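Local structure of transcriptional regulator ComR (Streptococcus vestibularis F0396, 6HU8) at residues D76-Y79 with E80-R84; N109-F112 with D113-P116; F132-W135 with E136-P139; K156-S159 with T160-L164; D200-N203 with I204-N208. The protein regulates competence genes in response to a peptide pheromone, probably by binding DNA through a helix-turn-helix domain joined to a tetratricopeptide-type domain. One frame throughout, in Å; residues are numbered along the deposited sequence.

Contact 1: D76-Y79 with E80-R84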
# COMPACT_ATOMS: atom_id res chain seq x y z
N ASP A 76 -12.93 -16.26 -6.44
CA ASP A 76 -11.67 -16.72 -5.86
C ASP A 76 -10.50 -16.47 -6.80
O ASP A 76 -9.40 -16.18 -6.35
CB ASP A 76 -11.74 -18.21 -5.51
CG ASP A 76 -12.61 -18.50 -4.29
OD1 ASP A 76 -12.95 -17.53 -3.56
OD2 ASP A 76 -12.93 -19.68 -4.05
N THR A 77 -10.74 -16.58 -8.10
CA THR A 77 -9.72 -16.40 -9.12
C THR A 77 -9.07 -15.00 -9.08
O THR A 77 -7.87 -14.85 -9.33
CB THR A 77 -10.31 -16.64 -10.52
OG1 THR A 77 -11.52 -15.88 -10.64
CG2 THR A 77 -10.63 -18.12 -10.73
N TYR A 78 -9.88 -13.99 -8.79
CA TYR A 78 -9.35 -12.63 -8.66
C TYR A 78 -8.33 -12.58 -7.54
O TYR A 78 -7.20 -12.10 -7.72
CB TYR A 78 -10.46 -11.61 -8.39
CG TYR A 78 -9.87 -10.30 -7.92
CD1 TYR A 78 -9.30 -9.42 -8.82
CD2 TYR A 78 -9.85 -9.96 -6.57
CE1 TYR A 78 -8.75 -8.21 -8.40
CE2 TYR A 78 -9.29 -8.76 -6.13
CZ TYR A 78 -8.74 -7.89 -7.06
OH TYR A 78 -8.19 -6.70 -6.65
N TYR A 79 -8.73 -13.07 -6.37
CA TYR A 79 -7.85 -13.04 -5.22
C TYR A 79 -6.57 -13.81 -5.47
O TYR A 79 -5.52 -13.42 -5.00
CB TYR A 79 -8.57 -13.58 -3.98
CG TYR A 79 -9.66 -12.66 -3.51
CD1 TYR A 79 -9.35 -11.41 -2.99
CD2 TYR A 79 -11.00 -13.03 -3.62
CE1 TYR A 79 -10.34 -10.56 -2.57
CE2 TYR A 79 -12.00 -12.18 -3.20
CZ TYR A 79 -11.66 -10.94 -2.67
OH TYR A 79 -12.65 -10.09 -2.25
N GLU A 80 -6.64 -14.90 -6.23
CA GLU A 80 -5.44 -15.68 -6.52
C GLU A 80 -4.47 -14.87 -7.37
O GLU A 80 -3.27 -14.88 -7.12
CB GLU A 80 -5.79 -16.99 -7.24
CG GLU A 80 -6.59 -17.97 -6.40
CD GLU A 80 -7.21 -19.09 -7.23
OE1 GLU A 80 -6.67 -19.40 -8.32
OE2 GLU A 80 -8.25 -19.64 -6.81
N MET A 81 -5.01 -14.18 -8.37
CA MET A 81 -4.17 -13.37 -9.25
C MET A 81 -3.64 -12.12 -8.55
O MET A 81 -2.50 -11.71 -8.79
CB MET A 81 -4.93 -12.98 -10.51
CG MET A 81 -5.31 -14.17 -11.37
SD MET A 81 -6.28 -13.70 -12.81
CE MET A 81 -5.09 -12.73 -13.73
N LYS A 82 -4.47 -11.52 -7.69
CA LYS A 82 -4.01 -10.41 -6.87
C LYS A 82 -2.89 -10.87 -5.95
O LYS A 82 -1.86 -10.19 -5.81
CB LYS A 82 -5.15 -9.81 -6.04
CG LYS A 82 -4.75 -8.61 -5.16
CD LYS A 82 -5.94 -8.14 -4.28
CE LYS A 82 -5.56 -6.97 -3.35
NZ LYS A 82 -6.67 -6.60 -2.40
N ASN A 83 -3.08 -12.03 -5.33
CA ASN A 83 -2.05 -12.58 -4.46
C ASN A 83 -0.74 -12.81 -5.21
O ASN A 83 0.32 -12.39 -4.75
CB ASN A 83 -2.54 -13.89 -3.81
CG ASN A 83 -1.59 -14.40 -2.73
OD1 ASN A 83 -1.39 -13.76 -1.71
ND2 ASN A 83 -1.01 -15.59 -2.96
N ARG A 84 -0.81 -13.45 -6.38
CA ARG A 84 0.39 -13.68 -7.18
C ARG A 84 1.07 -12.36 -7.58
O ARG A 84 2.30 -12.24 -7.48
CB ARG A 84 0.06 -14.49 -8.44
CG ARG A 84 -0.16 -15.97 -8.19
CD ARG A 84 -0.54 -16.71 -9.47
NE ARG A 84 -1.59 -17.69 -9.22
CZ ARG A 84 -2.76 -17.71 -9.86
NH1 ARG A 84 -3.67 -18.63 -9.56
NH2 ARG A 84 -3.01 -16.80 -10.78

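Contact 2: N109-F112 with D113-P116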
# COMPACT_ATOMS: atom_id res chain seq x y z
N ASN A 109 -8.31 -6.16 -16.70
CA ASN A 109 -9.13 -6.55 -17.85
C ASN A 109 -10.12 -7.66 -17.53
O ASN A 109 -11.24 -7.68 -18.05
CB ASN A 109 -8.23 -6.96 -19.01
CG ASN A 109 -7.55 -5.78 -19.66
OD1 ASN A 109 -8.09 -4.67 -19.66
ND2 ASN A 109 -6.37 -6.02 -20.22
N GLN A 110 -9.70 -8.59 -16.68
CA GLN A 110 -10.52 -9.76 -16.36
C GLN A 110 -11.60 -9.50 -15.32
O GLN A 110 -12.57 -10.25 -15.25
CB GLN A 110 -9.64 -10.90 -15.87
CG GLN A 110 -8.69 -11.45 -16.92
CD GLN A 110 -8.07 -12.78 -16.51
OE1 GLN A 110 -8.77 -13.72 -16.13
NE2 GLN A 110 -6.75 -12.87 -16.60
N PHE A 111 -11.45 -8.45 -14.51
CA PHE A 111 -12.31 -8.29 -13.34
C PHE A 111 -12.81 -6.89 -13.05
O PHE A 111 -13.60 -6.71 -12.12
CB PHE A 111 -11.60 -8.81 -12.10
CG PHE A 111 -11.30 -10.28 -12.15
CD1 PHE A 111 -12.32 -11.21 -12.01
CD2 PHE A 111 -10.02 -10.73 -12.39
CE1 PHE A 111 -12.05 -12.57 -12.08
CE2 PHE A 111 -9.74 -12.09 -12.46
CZ PHE A 111 -10.76 -13.01 -12.30
N PHE A 112 -12.38 -5.89 -13.82
CA PHE A 112 -12.65 -4.50 -13.47
C PHE A 112 -14.14 -4.21 -13.21
O PHE A 112 -14.48 -3.27 -12.48
CB PHE A 112 -12.16 -3.57 -14.58
CG PHE A 112 -13.09 -3.48 -15.76
CD1 PHE A 112 -13.02 -4.42 -16.78
CD2 PHE A 112 -14.04 -2.48 -15.83
CE1 PHE A 112 -13.89 -4.36 -17.85
CE2 PHE A 112 -14.92 -2.41 -16.90
CZ PHE A 112 -14.84 -3.34 -17.91
N ASP A 113 -15.02 -5.01 -13.82
CA ASP A 113 -16.45 -4.70 -13.77
C ASP A 113 -17.14 -5.31 -12.55
O ASP A 113 -18.32 -5.04 -12.31
CB ASP A 113 -17.18 -5.15 -15.05
CG ASP A 113 -18.50 -4.38 -15.27
OD1 ASP A 113 -18.56 -3.19 -14.89
OD2 ASP A 113 -19.48 -4.96 -15.79
N ILE A 114 -16.43 -6.11 -11.76
CA ILE A 114 -17.06 -6.63 -10.55
C ILE A 114 -16.27 -6.24 -9.30
O ILE A 114 -16.51 -6.81 -8.23
CB ILE A 114 -17.23 -8.18 -10.61
CG1 ILE A 114 -15.93 -8.88 -11.02
CG2 ILE A 114 -18.33 -8.56 -11.61
CD1 ILE A 114 -14.91 -9.06 -9.91
N LEU A 115 -15.35 -5.29 -9.44
CA LEU A 115 -14.48 -4.89 -8.33
C LEU A 115 -14.97 -3.60 -7.67
O LEU A 115 -15.41 -2.67 -8.36
CB LEU A 115 -13.02 -4.71 -8.79
CG LEU A 115 -12.25 -5.97 -9.19
CD1 LEU A 115 -10.86 -5.67 -9.78
CD2 LEU A 115 -12.12 -6.95 -8.02
N PRO A 116 -14.93 -3.55 -6.33
CA PRO A 116 -15.25 -2.29 -5.64
C PRO A 116 -14.11 -1.28 -5.77
O PRO A 116 -13.02 -1.60 -6.23
CB PRO A 116 -15.41 -2.73 -4.18
CG PRO A 116 -14.50 -3.89 -4.04
CD PRO A 116 -14.57 -4.62 -5.39
O HOH W 1 -16.57 -2.30 -11.03

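Contact 3: F132-W135 with E136-P139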
# COMPACT_ATOMS: atom_id res chain seq x y z
N PHE A 132 6.14 4.99 -12.33
CA PHE A 132 6.59 6.35 -11.98
C PHE A 132 5.66 7.43 -12.50
O PHE A 132 6.09 8.56 -12.77
CB PHE A 132 8.01 6.61 -12.49
CG PHE A 132 9.09 5.95 -11.68
CD1 PHE A 132 9.50 4.65 -11.97
CD2 PHE A 132 9.70 6.63 -10.64
CE1 PHE A 132 10.50 4.05 -11.22
CE2 PHE A 132 10.70 6.03 -9.89
CZ PHE A 132 11.10 4.74 -10.18
N THR A 133 4.38 7.09 -12.64
CA THR A 133 3.37 8.07 -13.02
C THR A 133 3.18 9.08 -11.90
O THR A 133 3.08 8.70 -10.73
CB THR A 133 2.02 7.41 -13.35
OG1 THR A 133 2.18 6.51 -14.45
CG2 THR A 133 0.98 8.46 -13.71
N SER A 134 3.15 10.36 -12.26
CA SER A 134 2.92 11.41 -11.28
C SER A 134 1.53 11.30 -10.68
O SER A 134 0.55 11.12 -11.41
CB SER A 134 3.11 12.79 -11.92
OG SER A 134 2.43 13.78 -11.18
N TRP A 135 1.44 11.40 -9.36
CA TRP A 135 0.14 11.27 -8.71
C TRP A 135 -0.79 12.44 -9.09
O TRP A 135 -2.02 12.30 -9.05
CB TRP A 135 0.32 11.17 -7.19
CG TRP A 135 0.95 12.35 -6.52
CD1 TRP A 135 2.26 12.49 -6.14
CD2 TRP A 135 0.29 13.57 -6.13
NE1 TRP A 135 2.45 13.71 -5.55
CE2 TRP A 135 1.26 14.39 -5.53
CE3 TRP A 135 -1.03 14.04 -6.24
CZ2 TRP A 135 0.96 15.66 -5.03
CZ3 TRP A 135 -1.32 15.29 -5.75
CH2 TRP A 135 -0.34 16.09 -5.15
N GLU A 136 -0.22 13.57 -9.47
CA GLU A 136 -1.01 14.72 -9.93
C GLU A 136 -1.64 14.48 -11.30
O GLU A 136 -2.68 15.07 -11.62
CB GLU A 136 -0.15 15.98 -9.98
CG GLU A 136 0.39 16.43 -8.63
CD GLU A 136 1.89 16.20 -8.49
OE1 GLU A 136 2.33 15.04 -8.70
OE2 GLU A 136 2.63 17.17 -8.19
N GLU A 137 -1.02 13.61 -12.10
CA GLU A 137 -1.51 13.30 -13.44
C GLU A 137 -2.84 12.55 -13.39
O GLU A 137 -3.53 12.44 -14.40
CB GLU A 137 -0.49 12.45 -14.21
CG GLU A 137 0.68 13.22 -14.80
CD GLU A 137 1.38 12.48 -15.94
OE1 GLU A 137 1.46 11.22 -15.91
OE2 GLU A 137 1.85 13.16 -16.88
N ARG A 138 -3.18 12.03 -12.21
CA ARG A 138 -4.36 11.18 -12.06
C ARG A 138 -5.33 11.66 -10.98
O ARG A 138 -5.53 10.96 -9.98
CB ARG A 138 -3.91 9.75 -11.74
CG ARG A 138 -2.88 9.24 -12.72
CD ARG A 138 -3.52 8.32 -13.74
NE ARG A 138 -3.21 6.92 -13.43
CZ ARG A 138 -4.11 5.94 -13.41
NH1 ARG A 138 -5.39 6.21 -13.68
NH2 ARG A 138 -3.74 4.69 -13.12
N PRO A 139 -5.97 12.82 -11.20
CA PRO A 139 -6.90 13.44 -10.23
C PRO A 139 -8.05 12.53 -9.81
O PRO A 139 -8.49 12.61 -8.65
CB PRO A 139 -7.44 14.66 -11.00
CG PRO A 139 -7.26 14.32 -12.44
CD PRO A 139 -5.98 13.54 -12.49

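Contact 4: K156-S159 with T160-L164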
# COMPACT_ATOMS: atom_id res chain seq x y z
N LYS A 156 -6.14 1.04 13.47
CA LYS A 156 -5.05 0.52 14.28
C LYS A 156 -4.46 -0.73 13.62
O LYS A 156 -3.27 -1.01 13.75
CB LYS A 156 -5.53 0.20 15.71
CG LYS A 156 -5.69 1.45 16.58
CD LYS A 156 -5.80 1.10 18.07
CE LYS A 156 -5.99 2.35 18.93
NZ LYS A 156 -7.36 2.95 18.79
N LYS A 157 -5.30 -1.46 12.90
CA LYS A 157 -4.87 -2.67 12.21
C LYS A 157 -5.04 -2.47 10.70
O LYS A 157 -6.12 -2.15 10.22
CB LYS A 157 -5.68 -3.87 12.71
CG LYS A 157 -5.22 -5.21 12.16
CD LYS A 157 -6.07 -6.35 12.70
CE LYS A 157 -5.53 -7.72 12.31
NZ LYS A 157 -6.47 -8.83 12.64
N PHE A 158 -3.95 -2.65 9.96
CA PHE A 158 -3.92 -2.40 8.51
C PHE A 158 -4.09 -3.69 7.72
O PHE A 158 -3.46 -4.69 8.04
CB PHE A 158 -2.59 -1.75 8.09
CG PHE A 158 -2.35 -0.37 8.66
CD1 PHE A 158 -3.39 0.53 8.80
CD2 PHE A 158 -1.07 0.01 9.05
CE1 PHE A 158 -3.17 1.79 9.33
CE2 PHE A 158 -0.84 1.27 9.58
CZ PHE A 158 -1.89 2.16 9.71
N SER A 159 -4.91 -3.65 6.68
CA SER A 159 -5.02 -4.74 5.72
C SER A 159 -3.98 -4.56 4.62
O SER A 159 -3.28 -3.55 4.57
CB SER A 159 -6.41 -4.76 5.09
OG SER A 159 -6.65 -3.54 4.38
N THR A 160 -3.92 -5.52 3.70
CA THR A 160 -3.02 -5.39 2.56
C THR A 160 -3.40 -4.18 1.74
O THR A 160 -2.52 -3.38 1.41
CB THR A 160 -3.03 -6.65 1.68
OG1 THR A 160 -2.68 -7.78 2.47
CG2 THR A 160 -2.00 -6.51 0.56
N ASN A 161 -4.69 -3.99 1.44
CA ASN A 161 -5.11 -2.79 0.72
C ASN A 161 -4.71 -1.52 1.48
O ASN A 161 -4.26 -0.54 0.87
CB ASN A 161 -6.63 -2.75 0.45
CG ASN A 161 -7.06 -3.76 -0.59
OD1 ASN A 161 -6.24 -4.30 -1.34
ND2 ASN A 161 -8.36 -4.02 -0.65
N ASP A 162 -4.89 -1.52 2.80
CA ASP A 162 -4.48 -0.37 3.62
C ASP A 162 -2.99 -0.07 3.45
O ASP A 162 -2.58 1.10 3.29
CB ASP A 162 -4.76 -0.61 5.11
CG ASP A 162 -6.23 -0.67 5.43
OD1 ASP A 162 -7.05 -0.14 4.65
OD2 ASP A 162 -6.56 -1.26 6.49
N LEU A 163 -2.18 -1.13 3.49
CA LEU A 163 -0.73 -1.01 3.34
C LEU A 163 -0.37 -0.43 1.99
O LEU A 163 0.60 0.32 1.88
CB LEU A 163 -0.04 -2.36 3.52
CG LEU A 163 -0.05 -2.92 4.95
CD1 LEU A 163 0.73 -4.21 4.98
CD2 LEU A 163 0.53 -1.93 5.94
N LEU A 164 -1.16 -0.74 0.97
CA LEU A 164 -0.87 -0.21 -0.35
C LEU A 164 -1.29 1.27 -0.47
O LEU A 164 -0.62 2.05 -1.14
CB LEU A 164 -1.54 -1.07 -1.43
CG LEU A 164 -0.90 -2.46 -1.52
CD1 LEU A 164 -1.66 -3.37 -2.48
CD2 LEU A 164 0.55 -2.38 -1.93

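Contact 5: D200-N203 with I204-N208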
# COMPACT_ATOMS: atom_id res chain seq x y z
N ASP A 200 2.78 -14.02 2.84
CA ASP A 200 3.84 -13.37 2.08
C ASP A 200 3.35 -12.11 1.36
O ASP A 200 4.04 -11.10 1.34
CB ASP A 200 4.45 -14.34 1.07
CG ASP A 200 5.29 -15.43 1.73
OD1 ASP A 200 5.53 -15.37 2.96
OD2 ASP A 200 5.73 -16.34 1.00
N ALA A 201 2.15 -12.17 0.77
CA ALA A 201 1.59 -11.01 0.09
C ALA A 201 1.52 -9.82 1.04
O ALA A 201 1.94 -8.70 0.69
CB ALA A 201 0.21 -11.32 -0.46
N TYR A 202 1.01 -10.07 2.25
CA TYR A 202 0.88 -9.02 3.25
C TYR A 202 2.26 -8.52 3.67
O TYR A 202 2.51 -7.31 3.79
CB TYR A 202 0.09 -9.52 4.46
CG TYR A 202 -0.12 -8.45 5.52
CD1 TYR A 202 -1.23 -7.60 5.48
CD2 TYR A 202 0.79 -8.27 6.56
CE1 TYR A 202 -1.42 -6.63 6.44
CE2 TYR A 202 0.60 -7.30 7.52
CZ TYR A 202 -0.50 -6.48 7.46
OH TYR A 202 -0.68 -5.50 8.41
N ASN A 203 3.16 -9.47 3.91
CA ASN A 203 4.49 -9.12 4.38
C ASN A 203 5.28 -8.39 3.31
O ASN A 203 6.12 -7.55 3.63
CB ASN A 203 5.24 -10.37 4.83
CG ASN A 203 4.66 -10.95 6.09
OD1 ASN A 203 3.89 -10.30 6.79
ND2 ASN A 203 5.02 -12.19 6.39
N ILE A 204 5.02 -8.67 2.04
CA ILE A 204 5.71 -7.93 0.98
C ILE A 204 5.23 -6.47 0.95
O ILE A 204 6.04 -5.55 0.82
CB ILE A 204 5.53 -8.58 -0.38
CG1 ILE A 204 6.34 -9.88 -0.42
CG2 ILE A 204 6.03 -7.68 -1.47
CD1 ILE A 204 6.46 -10.53 -1.78
N ALA A 205 3.92 -6.25 1.09
CA ALA A 205 3.39 -4.89 1.13
C ALA A 205 3.92 -4.19 2.36
O ALA A 205 4.31 -3.02 2.30
CB ALA A 205 1.85 -4.89 1.12
N LEU A 206 3.94 -4.89 3.49
CA LEU A 206 4.45 -4.29 4.72
C LEU A 206 5.95 -3.99 4.61
O LEU A 206 6.44 -2.93 5.05
CB LEU A 206 4.16 -5.20 5.91
CG LEU A 206 4.72 -4.79 7.27
CD1 LEU A 206 4.05 -3.52 7.78
CD2 LEU A 206 4.63 -5.92 8.29
N PHE A 207 6.68 -4.93 4.02
CA PHE A 207 8.11 -4.74 3.84
C PHE A 207 8.39 -3.50 2.98
O PHE A 207 9.25 -2.69 3.31
CB PHE A 207 8.75 -5.98 3.20
CG PHE A 207 10.23 -5.86 3.03
CD1 PHE A 207 11.08 -6.18 4.07
CD2 PHE A 207 10.77 -5.40 1.84
CE1 PHE A 207 12.47 -6.05 3.93
CE2 PHE A 207 12.14 -5.26 1.68
CZ PHE A 207 12.99 -5.58 2.73
N ASN A 208 7.64 -3.35 1.90
CA ASN A 208 7.85 -2.22 0.99
C ASN A 208 7.48 -0.88 1.63
O ASN A 208 8.09 0.15 1.35
CB ASN A 208 7.06 -2.44 -0.30
CG ASN A 208 7.71 -3.46 -1.21
OD1 ASN A 208 8.94 -3.60 -1.19
ND2 ASN A 208 6.91 -4.17 -2.00

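Contact 1: D76-Y79 with E80-R84
Tyr78 and Lys82, one turn apart on helix 76-87, form the tightly packed, buried side of this contact. Lys82 CB lies over one face of the phenol ring, 4.2 Å above its plane and toward the rim, and further along Lys82 CD comes to 3.6 Å from Tyr78 OH. In both residues CG stands anti to the backbone N (chi1 166° and -179°), which sends the two chains off the same flank of the helix; the lysine stays fully extended and crosses the phenol at a slant, its CD nearing the hydroxyl. Glu119 receives both polar ends, hydrogen-bonding Tyr78 OH and forming a salt bridge with Lys82 NZ, while Asn161 OD1 gives the ammonium a second partner. At their bases the backbone bond from Lys82 N to Tyr78 O is short, 2.8 Å.

The exposed side is much looser. Glu80 OE2 approaches Asp76 CB no closer than 4.0 Å, and the like-charged Asp76 OD2 and Glu80 OE2 keep 5.4 Å apart. Glu80 turns OE1 instead to Arg84 NH1, a 3.3 Å salt bridge one turn on.

Thr77, Tyr78 and Met81 pack against helix 94-111, and Lys82 reaches across to helices 117-131 and 160-173.

Contact 2: N109-F112 with D113-P116
Asp113 lays its CB over the centre of the Phe112 ring, a CH-pi contact 4.1 Å from the centroid and only 12° off the ring normal. The carboxylate beyond it is turned 35° from the ring plane. Phe112 can be covered by its own neighbour because CG sits between the backbone N and the carbonyl carbon (chi1 80°), folding the ring back under the next peptide; Asp113 N is just 3.1 Å from Phe112 CG. Asn109 O meets the same ring in plane, at its edge.

Phe111 points elsewhere. It runs side by side with Ile114, pointing the same way, with Phe111 CD1 4.0 Å from Ile114 CD1. Leu115, the residue after the turn, brings CD1 to 4.0 Å from Phe111 CB. Phe111 continues onto Thr77 and Met81 of helix 76-87, while the Phe112 ring meets that of Tyr108.

Ile114 N donates to Phe111 O at 2.9 Å, nearly straight but from above the carbonyl plane. A water bridges Phe112 O and Leu115 O, donating to both. With Phe112 and Asp113 at its corners, this is a type I beta turn, linking helix 94-111 to helix 117-131, for which Pro116 is the N-cap, in an all-helical tetratricopeptide-type domain.

Contact 3: F132-W135 with E136-P139
Between Ser134 and Arg138 the backbone makes two overlapping turns, closed by Glu137 N to Ser134 O (3.0 Å) and, weakly, by Arg138 N to Trp135 O (3.4 Å). The first is a type I beta turn with Trp135 and Glu136 at its corners. It belongs to the connection from helix 117-131, which finishes in a Schellman motif at Phe132, to helix 139-152, for which Arg138 is the N-cap.

The side chains are dominated by Glu136 folded flat over the indole of Trp135. Its CG, beside the backbone N, lies 3.4 Å from the centroid of the six-membered ring of Trp135, almost on the ring normal. The bend at chi2 (109°) then lays the carboxylate across the same face, stacked with its plane 13° from the indole's, and OE1 hangs 3.3 Å above the ring plane, toward the rim. With chi1 at 62° the indole folds back against the Glu136 peptide. Ser134 OG helps to hold the carboxylate there, donating to Glu136 OE1 at 2.8 Å from above its plane; this bond probably also eases the placing of a negative charge over a pi face. Trp135 additionally stacks on His172.

On the other side of the loop Thr133 is the meeting point. Arg138 crosses it at about a right angle, on the way to Asp124, Glu127 and Asn128 on helix 117-131. Glu137 also crosses Thr133 nearly perpendicularly, its OE1 ending 3.6 Å from Thr133 CG2.

Contact 4: K156-S159 with T160-L164
Ser159 and Asp162 bond each other twice, in opposite directions, each offering its backbone N to the other's side chain. This is a capping box, with Ser159 the N-cap of helix 160-173. Ser159 N donates to Asp162 OD2 at 2.9 Å in an almost perfectly straight bond (174°), though it comes from above the carboxylate plane. In return Asp162 N donates to Ser159 OG at 3.1 Å. The serine hydroxyl is tucked between its own N and carbonyl carbon (chi1 62°), which swings it round to the first helical turn, where it takes the Asp162 N-H in place of the preceding carbonyl, that of Phe158, which is turned away to Tyr202 OH. Lys155 forms a salt bridge with Asp162 OD1, so the carboxylate is gripped at both oxygens.

Around the box lies a hydrophobic staple: Phe158, just before the cap, meets Leu163, with Phe158 CB 3.8 Å from Leu163 CD2. The two side chains cross at about a right angle. Asp162 contributes its CB, 3.9 Å from Phe158 CB, and the carboxylate stands nearly perpendicular (82°) to the phenyl ring. Phe158 N is tied outward to Gln194. Regular helical bonding begins at the cap itself, where Leu163 N donates to Ser159 O at 2.9 Å.

Contact 5: D200-N203 with I204-N208
Tyr202 and Leu206 face the same way one turn apart on helix 200-219, an alpha helix of the tetratricopeptide-type domain. Their side-chain contact is light: Leu206 CD2 comes to 4.3 Å from Tyr202 CE2, obliquely to the ring. Chi1 near 180° in each (-178° and 175°) swings the ring and the isobutyl group out on one side of the helix. The backbone beneath is firmer, with Leu206 N donating to Tyr202 O at 2.8 Å.

On another flank the carbonyls serve as packing surfaces as well as acceptors. Asp200 O takes the bond from Ile204 N (2.7 Å) and has Ile204 CG1 pressed against it at 3.1 Å. Asn203 O does the same for Phe207, accepting from its N at 2.7 Å while Phe207 CB lies 3.1 Å away.

The next shell fixes these groups from several directions. Leu163 of helix 160-173 packs on Tyr202, Ala205 and Leu206, and Tyr202 OH ends at Phe158 O. Phe207 goes into helix 226-240 at Leu233 and Ile237.

Two polar side chains at the start of the helix share a partner, for Asp200 OD1 and Asn203 ND2 both hydrogen-bond Ser240 OG. Asn203 ND2 is also bonded to Pro197 O, which fixes the amide's rotation and leaves Asn203 OD1 in plane at the edge of the Tyr202 ring.

In the fold
From the N terminus the five contacts follow in series, each within one continuous piece of chain, so none encloses or crosses another. Contacts 1 and 5 are the opening turns of helices 76-87 and 200-219, and touch where Asn83 packs on Ala201; contacts 2 and 3 close the short connections on either side of helix 117-131, and contact 4 starts helix 160-173. Contact 1 meets contact 2 where Tyr78 packs on Leu115, and reaches contact 4 through Lys82 NZ and Asn161 OD1. Contacts 4 and 5, centres about 10 Å apart, join through Phe158, Leu163 and Tyr202. Contact 3 touches none of the others, its nearest atoms about 11 Å from contact 4.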